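Local coordinates for hypothetical protein (Staphylococcus aureus subsp. aureus, PDB 1QYI), which is of unknown function but carries a haloacid dehalogenase (HAD) hydrolase-like domain and so probably belongs to that superfamily of mostly phosphate-ester hydrolases, at residues F85-I90 against E152-T157. Numbering follows the deposited sequence.
Sequences FSIHLI and EEFATT
I90 meets both F154 and A155, and through this one isoleucine two nearly parallel helices show how a small hydrophobic set can join segments more than sixty residues apart. Of these two residues CG2 meets F154 alone, whereas CD1 touches both. I90 CG2 comes obliquely to the F154 ring, 3.8 Å from F154 CE2, while CD1 reaches the methyl of A155, with I90 CD1 and A155 CB 3.7 Å apart. The same CD1 also sits at the edge of the F154 ring, in its plane and 4.0 Å from F154 CD2. With CG anti to its backbone N (chi1 -174°), F154 extends its ring across to helix 77-93. One turn earlier, I87 adds a looser touch, its CD1 standing 4.4 Å from F154 CD2.

Both helices lie in the mainly helical insertion between strands 3-6 and 233-237 of the parallel sheet, which is consistent with a Rossmann-like HAD core; an insertion placed after the first core strand would fit a cap domain of the C1 type. The axes of segments 85-90 and 152-157, on helices 77-93 and 144-158, point the same way within 6° and approach to 10.6 Å. The nearest CA atoms across the two segments are those of I90 and A155, 6.2 Å apart. L151 and E158, on the same helix as A155, also touch I90, which therefore meets that helix over about two turns. Beyond the pair, F136 packs edge-to-face with F154, and the loop residue F167 touches A155.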
loop_
_atom_site.group_PDB
_atom_site.type_symbol
_atom_site.label_atom_id
_atom_site.label_comp_id
_atom_site.label_asym_id
_atom_site.label_seq_id
_atom_site.Cartn_x
_atom_site.Cartn_y
_atom_site.Cartn_z
ATOM N N PHE A 85 -3.212 -9.243 -13.458
ATOM C CA PHE A 85 -2.965 -8.936 -14.851
ATOM C C PHE A 85 -2.371 -10.120 -15.605
ATOM O O PHE A 85 -2.546 -10.238 -16.824
ATOM C CB PHE A 85 -2.037 -7.734 -14.968
ATOM C CG PHE A 85 -1.606 -7.461 -16.371
ATOM C CD1 PHE A 85 -2.478 -6.869 -17.275
ATOM C CD2 PHE A 85 -0.334 -7.851 -16.806
ATOM C CE1 PHE A 85 -2.093 -6.670 -18.598
ATOM C CE2 PHE A 85 0.062 -7.657 -18.127
ATOM C CZ PHE A 85 -0.816 -7.065 -19.031
ATOM N N SER A 86 -1.661 -10.990 -14.896
ATOM C CA SER A 86 -1.056 -12.166 -15.531
ATOM C C SER A 86 -2.127 -13.186 -15.938
ATOM O O SER A 86 -2.039 -13.808 -16.999
ATOM C CB SER A 86 -0.046 -12.832 -14.585
ATOM O OG SER A 86 1.111 -12.042 -14.427
ATOM N N ILE A 87 -3.137 -13.337 -15.086
ATOM C CA ILE A 87 -4.234 -14.266 -15.324
ATOM C C ILE A 87 -4.955 -13.909 -16.620
ATOM O O ILE A 87 -5.365 -14.787 -17.379
ATOM C CB ILE A 87 -5.229 -14.240 -14.136
ATOM C CG1 ILE A 87 -4.504 -14.666 -12.864
ATOM C CG2 ILE A 87 -6.400 -15.175 -14.402
ATOM C CD1 ILE A 87 -3.806 -16.006 -13.012
ATOM N N HIS A 88 -5.101 -12.614 -16.872
ATOM C CA HIS A 88 -5.755 -12.167 -18.088
ATOM C C HIS A 88 -4.800 -12.257 -19.260
ATOM O O HIS A 88 -5.221 -12.511 -20.385
ATOM C CB HIS A 88 -6.252 -10.733 -17.949
ATOM C CG HIS A 88 -7.389 -10.584 -16.994
ATOM N ND1 HIS A 88 -8.446 -11.478 -16.956
ATOM C CD2 HIS A 88 -7.654 -9.658 -16.051
ATOM C CE1 HIS A 88 -9.300 -11.104 -16.033
ATOM N NE2 HIS A 88 -8.849 -9.998 -15.461
ATOM N N LEU A 89 -3.513 -12.052 -19.001
ATOM C CA LEU A 89 -2.533 -12.121 -20.064
ATOM C C LEU A 89 -2.473 -13.559 -20.557
ATOM O O LEU A 89 -2.580 -13.818 -21.752
ATOM C CB LEU A 89 -1.156 -11.674 -19.567
ATOM C CG LEU A 89 -0.035 -11.772 -20.612
ATOM C CD1 LEU A 89 -0.402 -10.959 -21.828
ATOM C CD2 LEU A 89 1.268 -11.308 -20.018
ATOM N N ILE A 90 -2.305 -14.488 -19.624
ATOM C CA ILE A 90 -2.241 -15.910 -19.946
ATOM C C ILE A 90 -3.521 -16.315 -20.703
ATOM O O ILE A 90 -3.482 -17.140 -21.612
ATOM C CB ILE A 90 -2.082 -16.764 -18.631
ATOM C CG1 ILE A 90 -0.695 -16.554 -18.046
ATOM C CG2 ILE A 90 -2.273 -18.248 -18.917
ATOM C CD1 ILE A 90 -0.589 -16.901 -16.579
ATOM N N GLU A 152 2.895 -19.593 -12.016
ATOM C CA GLU A 152 3.876 -20.110 -12.975
ATOM C C GLU A 152 3.461 -21.452 -13.585
ATOM O O GLU A 152 3.607 -21.675 -14.790
ATOM C CB GLU A 152 5.232 -20.256 -12.290
ATOM C CG GLU A 152 6.391 -20.540 -13.217
ATOM C CD GLU A 152 7.720 -20.339 -12.521
ATOM O OE1 GLU A 152 8.011 -21.081 -11.557
ATOM O OE2 GLU A 152 8.471 -19.421 -12.923
ATOM N N GLU A 153 2.948 -22.337 -12.735
ATOM C CA GLU A 153 2.489 -23.653 -13.156
ATOM C C GLU A 153 1.305 -23.492 -14.093
ATOM O O GLU A 153 1.166 -24.221 -15.071
ATOM C CB GLU A 153 2.087 -24.473 -11.921
ATOM C CG GLU A 153 1.078 -25.601 -12.166
ATOM C CD GLU A 153 1.712 -26.916 -12.580
ATOM O OE1 GLU A 153 2.341 -26.969 -13.663
ATOM O OE2 GLU A 153 1.586 -27.899 -11.808
ATOM N N PHE A 154 0.449 -22.528 -13.781
ATOM C CA PHE A 154 -0.735 -22.250 -14.582
ATOM C C PHE A 154 -0.341 -21.813 -15.985
ATOM O O PHE A 154 -0.933 -22.250 -16.972
ATOM C CB PHE A 154 -1.548 -21.145 -13.917
ATOM C CG PHE A 154 -2.864 -20.876 -14.573
ATOM C CD1 PHE A 154 -3.912 -21.781 -14.452
ATOM C CD2 PHE A 154 -3.065 -19.707 -15.299
ATOM C CE1 PHE A 154 -5.144 -21.525 -15.043
ATOM C CE2 PHE A 154 -4.292 -19.441 -15.894
ATOM C CZ PHE A 154 -5.333 -20.352 -15.766
ATOM N N ALA A 155 0.656 -20.939 -16.069
ATOM C CA ALA A 155 1.123 -20.444 -17.353
ATOM C C ALA A 155 1.737 -21.555 -18.204
ATOM O O ALA A 155 1.498 -21.609 -19.409
ATOM C CB ALA A 155 2.128 -19.322 -17.136
ATOM N N THR A 156 2.517 -22.444 -17.585
ATOM C CA THR A 156 3.148 -23.543 -18.329
ATOM C C THR A 156 2.125 -24.548 -18.858
ATOM O O THR A 156 2.199 -24.959 -20.018
ATOM C CB THR A 156 4.181 -24.328 -17.474
ATOM O OG1 THR A 156 3.496 -25.084 -16.473
ATOM C CG2 THR A 156 5.174 -23.384 -16.816
ATOM N N THR A 157 1.173 -24.937 -18.010
ATOM C CA THR A 157 0.144 -25.897 -18.413
ATOM C C THR A 157 -0.843 -25.294 -19.425
ATOM O O THR A 157 -1.254 -25.960 -20.378
ATOM C CB THR A 157 -0.651 -26.447 -17.191
ATOM O OG1 THR A 157 -1.300 -25.369 -16.509
ATOM C CG2 THR A 157 0.283 -27.167 -16.217
#